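PDB 3NWC: chromosome partition protein Smc from Pyrococcus furiosus, which is probably required for chromosome condensation and partitioning, its hinge domain, the part described here, mediating homodimerization and binding DNA. Local coordinates for residues E155-E158 and A162-G165. Sequence-based numbering, arbitrary orientation.
Sequences ELYE and AITG
Glu155 opens an antiparallel beta hairpin of the SMC hinge domain by setting its CA 3.5 Å from Thr164 O, a CA-H...O contact beside the first rung of the ladder. Its carboxylate turns to other partners, Thr151 through OE1 and Lys82 of the second subunit through OE2. Leu156 and Thr164 form the hydrogen-bonded pair: Leu156 N reaches Thr164 O at 3.0 Å, and Thr164 N returns a bond of 2.8 Å to Leu156 O, lying in the carbonyl plane, both bonds nearly straight, 172° at the hydrogen. On the Leu156 face, Leu156 CB and Thr164 CB lie 4.1 Å apart. Tyr157, on the opposite face, makes the non-hydrogen-bonded pair with Ile163. Tyr157 CG is anti to the residue's carbonyl carbon (chi1 -65°), and the ring it carries has Ile163 CG2 over one face, 4.0 Å from Tyr157 CE1, while Met137 and Ile144 add apolar contacts around it. Beyond the two bridges Glu158 N bonds to Ala162 O at 2.9 Å; its side chain runs alongside Ala162, OE2 nearest Ala162 CB, and OE1 makes a salt bridge with Arg62 of the second subunit. Strand 163-165 is an edge strand of the sheet within this chain, and an antiparallel strand of the second subunit continues the sheet across the dimer interface; Thr164 OG1 is hydrogen-bonded to Thr90 OG1 of that subunit. A water beside this seam lies 2.6 Å from Thr164 OG1 and 2.9 Å from Glu158 OE2.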
ATOM      1  N   GLU A 155     -14.435   1.734  -5.864  1.00 18.54           N
ATOM      2  CA  GLU A 155     -13.341   1.527  -6.803  1.00 21.66           C
ATOM      3  C   GLU A 155     -12.315   2.637  -6.611  1.00 19.31           C
ATOM      4  O   GLU A 155     -12.667   3.763  -6.258  1.00 19.25           O
ATOM      5  CB  GLU A 155     -13.838   1.480  -8.246  1.00 21.17           C
ATOM      6  CG  GLU A 155     -14.606   0.221  -8.594  1.00 24.60           C
ATOM      7  CD  GLU A 155     -16.067   0.293  -8.218  0.78 21.85           C
ATOM      8  OE1 GLU A 155     -16.639   1.404  -8.247  0.71 23.03           O
ATOM      9  OE2 GLU A 155     -16.645  -0.771  -7.905  0.78 21.66           O
ATOM     10  N   LEU A 156     -11.042   2.311  -6.820  1.00 20.21           N
ATOM     11  CA  LEU A 156      -9.960   3.286  -6.627  1.00 17.18           C
ATOM     12  C   LEU A 156      -9.141   3.426  -7.887  1.00 19.82           C
ATOM     13  O   LEU A 156      -8.708   2.430  -8.467  1.00 19.94           O
ATOM     14  CB  LEU A 156      -9.041   2.850  -5.478  1.00 17.89           C
ATOM     15  CG  LEU A 156      -7.798   3.712  -5.238  1.00 19.67           C
ATOM     16  CD1 LEU A 156      -8.192   5.139  -4.783  1.00 23.63           C
ATOM     17  CD2 LEU A 156      -6.882   3.058  -4.209  1.00 23.90           C
ATOM     18  N   TYR A 157      -8.933   4.674  -8.304  1.00 20.28           N
ATOM     19  CA  TYR A 157      -8.130   5.002  -9.467  1.00 22.99           C
ATOM     20  C   TYR A 157      -6.967   5.857  -8.984  1.00 28.30           C
ATOM     21  O   TYR A 157      -7.144   7.026  -8.644  1.00 24.80           O
ATOM     22  CB  TYR A 157      -8.961   5.806 -10.469  1.00 23.69           C
ATOM     23  CG  TYR A 157     -10.117   5.038 -11.061  1.00 26.58           C
ATOM     24  CD1 TYR A 157     -10.052   4.531 -12.350  1.00 27.69           C
ATOM     25  CD2 TYR A 157     -11.273   4.808 -10.323  1.00 22.89           C
ATOM     26  CE1 TYR A 157     -11.101   3.817 -12.890  1.00 23.38           C
ATOM     27  CE2 TYR A 157     -12.328   4.099 -10.858  1.00 24.40           C
ATOM     28  CZ  TYR A 157     -12.240   3.609 -12.141  1.00 23.86           C
ATOM     29  OH  TYR A 157     -13.293   2.900 -12.673  1.00 29.54           O
ATOM     30  N   GLU A 158      -5.781   5.273  -8.921  1.00 28.82           N
ATOM     31  CA  GLU A 158      -4.627   6.039  -8.489  1.00 28.45           C
ATOM     32  C   GLU A 158      -4.259   6.985  -9.622  1.00 27.30           C
ATOM     33  O   GLU A 158      -4.609   6.747 -10.776  1.00 26.76           O
ATOM     34  CB  GLU A 158      -3.479   5.106  -8.086  1.00 28.32           C
ATOM     35  CG  GLU A 158      -3.821   4.252  -6.861  1.00 31.08           C
ATOM     36  CD  GLU A 158      -2.724   3.276  -6.482  0.53 25.34           C
ATOM     37  OE1 GLU A 158      -1.657   3.730  -6.018  0.73 27.48           O
ATOM     38  OE2 GLU A 158      -2.936   2.053  -6.636  0.68 24.69           O
ATOM     39  N   ALA A 162      -3.236   3.142 -11.947  1.00 22.73           N
ATOM     40  CA  ALA A 162      -3.534   1.841 -11.323  1.00 18.12           C
ATOM     41  C   ALA A 162      -4.995   1.786 -10.883  1.00 30.06           C
ATOM     42  O   ALA A 162      -5.488   2.711 -10.232  1.00 29.63           O
ATOM     43  CB  ALA A 162      -2.629   1.605 -10.134  1.00 20.37           C
ATOM     44  N   ILE A 163      -5.675   0.697 -11.226  1.00 22.12           N
ATOM     45  CA  ILE A 163      -7.105   0.565 -10.961  1.00 22.38           C
ATOM     46  C   ILE A 163      -7.381  -0.581 -10.008  1.00 18.98           C
ATOM     47  O   ILE A 163      -6.977  -1.711 -10.265  1.00 16.85           O
ATOM     48  CB  ILE A 163      -7.883   0.327 -12.260  1.00 19.27           C
ATOM     49  CG1 ILE A 163      -7.518   1.404 -13.285  1.00 27.32           C
ATOM     50  CG2 ILE A 163      -9.380   0.328 -11.988  1.00 21.12           C
ATOM     51  CD1 ILE A 163      -8.121   1.194 -14.651  1.00 27.62           C
ATOM     52  N   THR A 164      -8.075  -0.290  -8.908  1.00 20.84           N
ATOM     53  CA  THR A 164      -8.404  -1.303  -7.908  1.00 16.84           C
ATOM     54  C   THR A 164      -9.904  -1.466  -7.804  1.00 15.29           C
ATOM     55  O   THR A 164     -10.633  -0.479  -7.720  1.00 20.88           O
ATOM     56  CB  THR A 164      -7.898  -0.929  -6.506  1.00 19.30           C
ATOM     57  OG1 THR A 164      -6.476  -0.761  -6.544  1.00 24.23           O
ATOM     58  CG2 THR A 164      -8.250  -2.045  -5.509  1.00 18.93           C
ATOM     59  N   GLY A 165     -10.365  -2.710  -7.845  1.00 15.57           N
ATOM     60  CA  GLY A 165     -11.788  -2.975  -7.781  1.00 21.48           C
ATOM     61  C   GLY A 165     -12.076  -4.384  -7.318  1.00 18.16           C
ATOM     62  O   GLY A 165     -11.187  -5.234  -7.285  1.00 18.30           O
TER
HETATM   63  O   HOH W   1      -5.578   1.505  -7.577  1.00 23.37           O